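PDB 6B3P: Amy13K from Eubacterium rectale DSM 17629, which binds maltoheptaose through its family 26 starch-binding modules and, as part of a surface-anchored alpha-amylase, probably serves starch binding and breakdown by the gut bacterium. Local coordinates for residues 1-6 with 73-78; 17-22 with 49-54; 33-38 with 59-64. All blocks are in the same frame, centred on the assembly; numbering follows the deposited sequence.

Interaction 1: residues 1-6 with 73-78. With EDO (1,2-ethanediol), chain M.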
# COMPACT_ATOMS: atom_id res chain seq x y z
N MET A 1 4.99 3.99 -12.01
CA MET A 1 4.17 4.83 -11.09
C MET A 1 3.29 3.92 -10.25
O MET A 1 2.99 2.80 -10.65
CB MET A 1 3.30 5.82 -11.86
CG MET A 1 2.32 5.18 -12.83
SD MET A 1 1.09 6.33 -13.45
CE MET A 1 0.02 6.46 -12.03
N ASP A 2 2.87 4.41 -9.09
CA ASP A 2 2.03 3.62 -8.20
C ASP A 2 0.56 3.81 -8.54
O ASP A 2 0.02 4.91 -8.42
CB ASP A 2 2.28 3.98 -6.74
CG ASP A 2 3.75 3.93 -6.38
OD1 ASP A 2 4.24 2.82 -6.06
OD2 ASP A 2 4.42 4.98 -6.41
N LEU A 3 -0.08 2.72 -8.96
CA LEU A 3 -1.50 2.71 -9.27
C LEU A 3 -2.25 2.00 -8.17
O LEU A 3 -1.81 0.97 -7.66
CB LEU A 3 -1.76 2.02 -10.61
CG LEU A 3 -3.23 1.84 -11.01
CD1 LEU A 3 -3.87 3.17 -11.33
CD2 LEU A 3 -3.33 0.90 -12.20
N THR A 4 -3.40 2.56 -7.79
CA THR A 4 -4.31 1.91 -6.86
C THR A 4 -5.72 2.05 -7.40
O THR A 4 -6.13 3.14 -7.79
CB THR A 4 -4.23 2.52 -5.45
OG1 THR A 4 -2.88 2.45 -4.97
CG2 THR A 4 -5.14 1.76 -4.48
N ILE A 5 -6.45 0.94 -7.45
CA ILE A 5 -7.84 0.96 -7.89
C ILE A 5 -8.72 0.32 -6.83
O ILE A 5 -8.49 -0.82 -6.43
CB ILE A 5 -8.03 0.22 -9.22
CG1 ILE A 5 -7.20 0.90 -10.32
CG2 ILE A 5 -9.50 0.21 -9.62
CD1 ILE A 5 -7.14 0.12 -11.62
N ASN A 6 -9.72 1.07 -6.38
CA ASN A 6 -10.73 0.56 -5.47
C ASN A 6 -12.06 0.44 -6.21
O ASN A 6 -12.46 1.36 -6.92
CB ASN A 6 -10.89 1.47 -4.25
CG ASN A 6 -9.55 1.87 -3.66
OD1 ASN A 6 -8.93 1.11 -2.92
ND2 ASN A 6 -9.11 3.09 -3.97
N VAL A 73 -12.90 1.69 -19.36
CA VAL A 73 -12.70 3.10 -19.04
C VAL A 73 -11.21 3.46 -19.12
O VAL A 73 -10.34 2.62 -18.87
CB VAL A 73 -13.23 3.47 -17.64
CG1 VAL A 73 -14.73 3.22 -17.56
CG2 VAL A 73 -12.49 2.70 -16.54
N THR A 74 -10.93 4.71 -19.46
CA THR A 74 -9.56 5.18 -19.64
C THR A 74 -8.95 5.67 -18.33
O THR A 74 -9.55 6.43 -17.59
CB THR A 74 -9.50 6.34 -20.67
OG1 THR A 74 -9.96 5.88 -21.95
CG2 THR A 74 -8.08 6.88 -20.81
N LEU A 75 -7.73 5.20 -18.06
CA LEU A 75 -6.91 5.72 -16.98
C LEU A 75 -5.87 6.67 -17.58
O LEU A 75 -4.89 6.22 -18.18
CB LEU A 75 -6.24 4.59 -16.20
CG LEU A 75 -7.12 3.43 -15.73
CD1 LEU A 75 -6.28 2.41 -14.99
CD2 LEU A 75 -8.28 3.93 -14.87
N SER A 76 -6.09 7.97 -17.41
CA SER A 76 -5.21 8.97 -18.01
C SER A 76 -3.95 9.15 -17.17
O SER A 76 -3.78 10.16 -16.49
CB SER A 76 -5.95 10.30 -18.17
OG SER A 76 -7.08 10.15 -19.02
N THR A 77 -3.07 8.16 -17.23
CA THR A 77 -1.91 8.07 -16.34
C THR A 77 -0.62 8.67 -16.90
O THR A 77 0.36 8.79 -16.17
CB THR A 77 -1.61 6.60 -15.98
OG1 THR A 77 -1.66 5.81 -17.17
CG2 THR A 77 -2.62 6.07 -14.99
N LYS A 78 -0.62 9.04 -18.18
CA LYS A 78 0.62 9.48 -18.82
C LYS A 78 1.28 10.64 -18.07
O LYS A 78 0.67 11.68 -17.84
CB LYS A 78 0.37 9.90 -20.27
CG LYS A 78 1.65 10.28 -21.00
CD LYS A 78 1.41 10.61 -22.46
CE LYS A 78 2.73 10.88 -23.17
NZ LYS A 78 2.54 11.26 -24.60
C1 EDO M . 0.55 15.58 -15.76
O1 EDO M . 0.78 16.99 -15.86
C2 EDO M . 1.57 14.83 -16.61
O2 EDO M . 0.98 14.46 -17.87

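Interaction 2: residues 17-22 with 49-54. With GLC (alpha-D-glucopyranose), chain C; GLC (alpha-D-glucopyranose), chain B; GLC (alpha-D-glucopyranose), chain D; FMT (formic acid), chain V.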
# COMPACT_ATOMS: atom_id res chain seq x y z
N ALA A 17 -9.00 -6.64 -12.01
CA ALA A 17 -8.79 -5.48 -12.87
C ALA A 17 -7.86 -5.85 -14.02
O ALA A 17 -6.72 -6.26 -13.80
CB ALA A 17 -8.21 -4.31 -12.07
N TYR A 18 -8.37 -5.73 -15.24
CA TYR A 18 -7.57 -5.95 -16.44
C TYR A 18 -7.18 -4.60 -17.04
O TYR A 18 -8.03 -3.76 -17.31
CB TYR A 18 -8.34 -6.79 -17.47
CG TYR A 18 -7.58 -7.04 -18.75
CD1 TYR A 18 -6.50 -7.91 -18.78
CD2 TYR A 18 -7.95 -6.41 -19.93
CE1 TYR A 18 -5.81 -8.14 -19.96
CE2 TYR A 18 -7.27 -6.64 -21.11
CZ TYR A 18 -6.20 -7.50 -21.11
OH TYR A 18 -5.52 -7.73 -22.28
N ILE A 19 -5.88 -4.41 -17.22
CA ILE A 19 -5.33 -3.14 -17.67
C ILE A 19 -4.53 -3.37 -18.95
O ILE A 19 -3.77 -4.33 -19.02
CB ILE A 19 -4.44 -2.49 -16.59
CG1 ILE A 19 -5.28 -2.19 -15.34
CG2 ILE A 19 -3.78 -1.20 -17.11
CD1 ILE A 19 -4.46 -1.85 -14.11
N TYR A 20 -4.72 -2.52 -19.95
CA TYR A 20 -4.05 -2.73 -21.22
C TYR A 20 -3.76 -1.46 -22.02
O TYR A 20 -4.50 -0.47 -21.94
CB TYR A 20 -4.86 -3.69 -22.09
CG TYR A 20 -6.17 -3.13 -22.61
CD1 TYR A 20 -6.22 -2.43 -23.82
CD2 TYR A 20 -7.35 -3.30 -21.91
CE1 TYR A 20 -7.41 -1.93 -24.30
CE2 TYR A 20 -8.55 -2.80 -22.38
CZ TYR A 20 -8.57 -2.11 -23.58
OH TYR A 20 -9.75 -1.60 -24.08
N LYS A 21 -2.68 -1.52 -22.80
CA LYS A 21 -2.32 -0.47 -23.75
C LYS A 21 -1.44 -1.06 -24.86
O LYS A 21 -0.34 -1.53 -24.59
CB LYS A 21 -1.60 0.68 -23.05
CG LYS A 21 -1.19 1.82 -23.99
CD LYS A 21 -2.39 2.52 -24.61
CE LYS A 21 -1.97 3.78 -25.37
NZ LYS A 21 -3.10 4.43 -26.09
N GLU A 22 -1.94 -1.02 -26.09
CA GLU A 22 -1.21 -1.54 -27.25
C GLU A 22 -0.66 -2.94 -27.01
O GLU A 22 0.51 -3.22 -27.30
CB GLU A 22 -0.06 -0.59 -27.63
CG GLU A 22 -0.51 0.82 -28.01
CD GLU A 22 -1.36 0.86 -29.28
OE1 GLU A 22 -1.40 -0.16 -30.00
OE2 GLU A 22 -1.98 1.90 -29.56
N LEU A 49 -0.63 -1.70 -8.16
CA LEU A 49 0.19 -2.04 -9.30
C LEU A 49 1.23 -0.97 -9.57
O LEU A 49 1.00 0.21 -9.32
CB LEU A 49 -0.68 -2.23 -10.55
CG LEU A 49 -0.06 -3.00 -11.71
CD1 LEU A 49 0.04 -4.49 -11.39
CD2 LEU A 49 -0.86 -2.78 -12.99
N THR A 50 2.39 -1.41 -10.06
CA THR A 50 3.39 -0.52 -10.60
C THR A 50 3.27 -0.56 -12.11
O THR A 50 3.31 -1.64 -12.70
CB THR A 50 4.83 -0.91 -10.19
OG1 THR A 50 4.94 -0.90 -8.77
CG2 THR A 50 5.85 0.05 -10.80
N LEU A 51 3.09 0.59 -12.74
CA LEU A 51 3.12 0.63 -14.19
C LEU A 51 3.87 1.82 -14.77
O LEU A 51 4.17 2.81 -14.11
CB LEU A 51 1.70 0.60 -14.76
CG LEU A 51 0.60 1.56 -14.29
CD1 LEU A 51 0.69 2.93 -14.95
CD2 LEU A 51 -0.73 0.93 -14.62
N ASP A 52 4.19 1.66 -16.05
CA ASP A 52 4.96 2.60 -16.84
C ASP A 52 4.11 3.80 -17.25
O ASP A 52 3.16 3.66 -18.01
CB ASP A 52 5.51 1.86 -18.07
CG ASP A 52 6.21 2.78 -19.05
OD1 ASP A 52 6.61 3.90 -18.66
OD2 ASP A 52 6.38 2.36 -20.21
N ASN A 53 4.47 4.98 -16.74
CA ASN A 53 3.69 6.19 -16.99
C ASN A 53 3.97 6.82 -18.35
O ASN A 53 3.62 7.97 -18.59
CB ASN A 53 3.94 7.23 -15.88
CG ASN A 53 5.30 7.90 -15.99
OD1 ASN A 53 6.17 7.48 -16.75
ND2 ASN A 53 5.50 8.94 -15.18
N SER A 54 4.60 6.06 -19.24
CA SER A 54 4.85 6.54 -20.59
C SER A 54 3.54 6.74 -21.35
O SER A 54 3.48 7.50 -22.31
CB SER A 54 5.75 5.57 -21.36
OG SER A 54 7.01 5.41 -20.72
C1 GLC C . -9.90 -6.46 -24.13
C2 GLC C . -10.73 -5.45 -24.88
C3 GLC C . -10.22 -5.23 -26.29
C4 GLC C . -8.72 -4.96 -26.26
C5 GLC C . -7.99 -6.00 -25.44
C6 GLC C . -6.49 -5.78 -25.31
O2 GLC C . -12.05 -5.92 -24.87
O3 GLC C . -10.92 -4.19 -26.91
O4 GLC C . -8.27 -4.93 -27.60
O5 GLC C . -8.56 -6.05 -24.16
O6 GLC C . -5.81 -6.77 -24.59
C1 GLC B . -8.08 -3.63 -28.14
C2 GLC B . -8.57 -3.59 -29.57
C3 GLC B . -7.62 -4.34 -30.49
C4 GLC B . -6.19 -3.85 -30.33
C5 GLC B . -5.82 -3.88 -28.86
C6 GLC B . -4.47 -3.26 -28.58
O2 GLC B . -9.85 -4.12 -29.67
O3 GLC B . -8.06 -4.19 -31.80
O4 GLC B . -5.28 -4.56 -31.18
O5 GLC B . -6.75 -3.15 -28.11
O6 GLC B . -4.29 -3.04 -27.21
C1 GLC D . -11.21 -11.40 -22.93
C2 GLC D . -12.11 -10.24 -22.57
C3 GLC D . -11.86 -9.10 -23.55
C4 GLC D . -10.38 -8.74 -23.61
C5 GLC D . -9.56 -9.98 -23.87
C6 GLC D . -8.08 -9.61 -23.84
O2 GLC D . -13.46 -10.64 -22.56
O3 GLC D . -12.58 -7.97 -23.19
O4 GLC D . -10.16 -7.77 -24.60
O5 GLC D . -9.86 -10.94 -22.91
O6 GLC D . -7.21 -10.71 -23.91
C FMT V . -5.45 -0.20 -26.82
O1 FMT V . -4.63 0.03 -25.96
O2 FMT V . -5.24 0.08 -27.99

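Interaction 3: residues 33-38 with 59-64. With GLC (alpha-D-glucopyranose), chain C; FMT (formic acid), chain S.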
# COMPACT_ATOMS: atom_id res chain seq x y z
N LYS A 33 -5.51 -8.73 -12.67
CA LYS A 33 -5.12 -8.92 -11.28
C LYS A 33 -6.31 -8.93 -10.33
O LYS A 33 -7.12 -8.00 -10.32
CB LYS A 33 -4.13 -7.83 -10.86
CG LYS A 33 -3.53 -8.07 -9.49
CD LYS A 33 -2.40 -7.11 -9.20
CE LYS A 33 -1.73 -7.44 -7.87
NZ LYS A 33 -0.67 -6.46 -7.52
N THR A 34 -6.40 -9.99 -9.53
CA THR A 34 -7.47 -10.13 -8.55
C THR A 34 -7.41 -9.01 -7.52
O THR A 34 -6.34 -8.68 -7.02
CB THR A 34 -7.41 -11.49 -7.82
OG1 THR A 34 -7.45 -12.55 -8.78
CG2 THR A 34 -8.58 -11.65 -6.84
N MET A 35 -8.57 -8.43 -7.23
CA MET A 35 -8.67 -7.36 -6.25
C MET A 35 -9.06 -7.94 -4.89
O MET A 35 -10.00 -8.73 -4.79
CB MET A 35 -9.69 -6.32 -6.70
CG MET A 35 -9.48 -5.85 -8.13
SD MET A 35 -10.67 -4.62 -8.69
CE MET A 35 -10.13 -3.17 -7.80
N THR A 36 -8.33 -7.53 -3.86
CA THR A 36 -8.52 -8.07 -2.51
C THR A 36 -9.50 -7.22 -1.73
O THR A 36 -9.54 -6.00 -1.89
CB THR A 36 -7.18 -8.16 -1.75
OG1 THR A 36 -6.22 -8.89 -2.53
CG2 THR A 36 -7.36 -8.85 -0.40
N ALA A 37 -10.30 -7.87 -0.88
CA ALA A 37 -11.25 -7.17 -0.01
C ALA A 37 -10.56 -6.04 0.73
O ALA A 37 -9.56 -6.24 1.41
CB ALA A 37 -11.88 -8.15 0.97
N THR A 38 -11.12 -4.84 0.59
CA THR A 38 -10.52 -3.64 1.16
C THR A 38 -10.67 -3.62 2.68
O THR A 38 -11.77 -3.75 3.21
CB THR A 38 -11.17 -2.37 0.58
OG1 THR A 38 -11.15 -2.44 -0.85
CG2 THR A 38 -10.43 -1.12 1.04
N LEU A 59 -8.95 0.32 -18.56
CA LEU A 59 -9.28 -0.57 -17.46
C LEU A 59 -10.58 -1.31 -17.74
O LEU A 59 -11.57 -0.70 -18.14
CB LEU A 59 -9.40 0.22 -16.15
CG LEU A 59 -10.06 -0.50 -14.97
CD1 LEU A 59 -9.18 -1.61 -14.43
CD2 LEU A 59 -10.43 0.50 -13.87
N ILE A 60 -10.56 -2.62 -17.53
CA ILE A 60 -11.78 -3.42 -17.55
C ILE A 60 -11.92 -4.15 -16.22
O ILE A 60 -11.14 -5.04 -15.90
CB ILE A 60 -11.78 -4.45 -18.70
CG1 ILE A 60 -11.82 -3.72 -20.05
CG2 ILE A 60 -12.99 -5.38 -18.59
CD1 ILE A 60 -11.64 -4.63 -21.25
N LEU A 61 -12.93 -3.75 -15.45
CA LEU A 61 -13.29 -4.44 -14.22
C LEU A 61 -14.16 -5.65 -14.59
O LEU A 61 -15.03 -5.55 -15.44
CB LEU A 61 -14.02 -3.50 -13.26
CG LEU A 61 -13.17 -2.33 -12.74
CD1 LEU A 61 -14.06 -1.24 -12.15
CD2 LEU A 61 -12.17 -2.83 -11.70
N ASN A 62 -13.90 -6.78 -13.93
CA ASN A 62 -14.54 -8.04 -14.30
C ASN A 62 -14.67 -8.96 -13.08
O ASN A 62 -14.13 -8.66 -12.02
CB ASN A 62 -13.74 -8.73 -15.41
CG ASN A 62 -12.32 -9.07 -14.98
OD1 ASN A 62 -12.12 -9.92 -14.12
ND2 ASN A 62 -11.34 -8.42 -15.60
N ASP A 63 -15.39 -10.07 -13.24
CA ASP A 63 -15.56 -11.01 -12.13
C ASP A 63 -14.52 -12.13 -12.18
O ASP A 63 -14.82 -13.29 -11.90
CB ASP A 63 -16.99 -11.60 -12.13
CG ASP A 63 -17.33 -12.34 -13.41
OD1 ASP A 63 -16.47 -12.46 -14.31
OD2 ASP A 63 -18.49 -12.81 -13.52
N ASP A 64 -13.29 -11.76 -12.53
CA ASP A 64 -12.13 -12.64 -12.42
C ASP A 64 -12.25 -13.91 -13.25
O ASP A 64 -11.91 -15.00 -12.79
CB ASP A 64 -11.90 -13.00 -10.95
CG ASP A 64 -10.45 -13.38 -10.65
OD1 ASP A 64 -9.59 -13.26 -11.56
OD2 ASP A 64 -10.16 -13.78 -9.51
C1 GLC C . -9.90 -6.46 -24.13
C2 GLC C . -10.73 -5.45 -24.88
C3 GLC C . -10.22 -5.23 -26.29
C4 GLC C . -8.72 -4.96 -26.26
C5 GLC C . -7.99 -6.00 -25.44
C6 GLC C . -6.49 -5.78 -25.31
O2 GLC C . -12.05 -5.92 -24.87
O3 GLC C . -10.92 -4.19 -26.91
O4 GLC C . -8.27 -4.93 -27.60
O5 GLC C . -8.56 -6.05 -24.16
O6 GLC C . -5.81 -6.77 -24.59
C FMT S . -2.88 -5.99 -4.34
O1 FMT S . -2.89 -5.60 -5.50
O2 FMT S . -2.53 -5.24 -3.43
O HOH W 1 -6.84 -12.99 -11.71

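Interaction 1: residues 1-6 with 73-78
Just past Thr77, whose side chain rests against Met1, the backbone O of Lys78 takes a 2.8 Å hydrogen bond from O2 of a 1,2-ethanediol, probably left from crystallisation. Lys78 closes the segment that brings strand 73-75 over strand 2-8, two strands of the CBM26 beta-sandwich, whose side chains meet in the core between its layers. Met1 and Thr77 cross at about a right angle, with SD of Met1 3.7 Å from CB of Thr77. The thioether chain bends at its last torsion (chi3 -76°), which swings Met1 CE to within 4.0 Å of Thr77 CG2. OG1 of Thr77 turns to other business and is hydrogen-bonded to the backbone O of Thr55, which fixes the rotation of the side chain and turns its carbon side to the methionine. Between Leu75 and Thr77 the chain makes an inverse gamma turn centred on Ser76, closed by a weak bond from Thr77 N to Leu75 O. Either side of the turn, Leu75 and Thr77 both point toward segment 1-6. Deeper in, Leu75 reaches Leu3 and Ile5, which lie on the same side of their strand, and one methyl serves both: Leu75 CD1 lies 4.3 Å from Leu3 CD2 and 4.2 Å from Ile5 CD1.

Interaction 2: residues 17-22 with 49-54
Leu49 meets Ile19 tip to tip, its CD2 lying 3.9 Å from CD1 of the isoleucine. Its CG is anti to the backbone N (chi1 -162°), which carries the branched end inward from strand 44-50 toward strand 16-20, across the hydrophobic core of the beta-sandwich. Leu51 comes next on the same side and adds a looser touch, CD2 to Ile19 CG2 at 4.5 Å, so the two leucines take separate branches of one isoleucine. Beyond it the chain turns: Asp52 OD1 accepts from Ser54 OG at 2.6 Å, on the syn side, and from Ser54 N at 3.0 Å, from well above the carboxylate plane. The second bond makes an Asx turn. Asn53 ND2 ties this turn to the O of Lys80.

Tyr18 and Tyr20, which flank Ile19 in its strand, belong to the glycan pocket. Tyr18 OH and O6 of glucose C are hydrogen-bonded at 2.5 Å, the sugar oxygen lying in the plane of the ring at its edge. Tyr20 instead offers a face, with O5 of the same glucose (chain C) 3.7 Å above the plane and offset toward the rim; its OH is hydrogen-bonded to Asp72. The chemistry thus divides by side: the contact between the two segments is apolar and rests on Ile19, while Tyr18 meets the sugar by a hydrogen bond and Tyr20 by its ring face.

Interaction 3: residues 33-38 with 59-64
Immediately before Thr34, which faces Asp64, comes Lys33, its extended chain reaching strand 44-50, where NZ is hydrogen-bonded to the O of His48. NZ also makes a weak 3.1 Å bond to O1 of a formic acid molecule, probably from crystallisation, which His48 N also holds. Thr34 carries the polar half of the contact. It crosses Asp64 at about a right angle, and a water bridges the two: Thr34 OG1 donates to it at 3.0 Å, and it donates in turn to Asp64 OD1 at 2.8 Å. The other carboxylate oxygen, Asp64 OD2, lies 3.1 Å from Thr34 OG1. Asp14 brings a like charge close to OD2, which may raise the proton affinity of the pair. Asp64 is itself held in place by an Asx turn, in which its N reaches Asn62 OD1 at 2.7 Å in the carbonyl plane, on a lone pair. The amide of Asn62 is steadied in turn by ND2, bonded to the O of Pro31.

Met35 supplies the apolar half. Its side chain bends at chi3 (73°), and SD meets Leu61 CD2 at 3.8 Å, the two chains crossing at about a right angle; Ile5 and Tyr7 pack round the methionine from strand 2-8. Further on, Thr38 is hydrogen-bonded through OG1 to Thr46 OG1, joining the end of the segment to strand 44-50. In the facing segment Ile60 meets the sugar, with CD1 3.8 Å from C1 of glucose C. Strands 33-37 and 57-62 both border strand 16-20, so the contact reaches across that middle strand: a water-bridged polar pair beside an apolar one, in the beta-sandwich of a CBM26 module in which Ile60, next to Leu61 on the same strand, lines the glycan pocket.

In the fold
Interactions 1 and 2 lie closest, about 8 Å between centres, and interaction 3 stands about 14 Å from each. Along the chain, interactions 2 and 3 are both nested within the loop closed by interaction 1, and their own segments alternate. Leu3 CD2 of interaction 1 packs 3.5 Å from Ile19 CD1 of interaction 2, while Ile5 CD1 lies 3.9 Å from Leu59 CD1 of interaction 3, so all three feed one core. Strand 16-20 joins the last two: Tyr18 O is probably hydrogen-bonded to Ile60 N at 2.8 Å, and Tyr20 CE2 packs 3.8 Å from Ile60 CD1. Through these residues interactions 2 and 3 both touch glucose C.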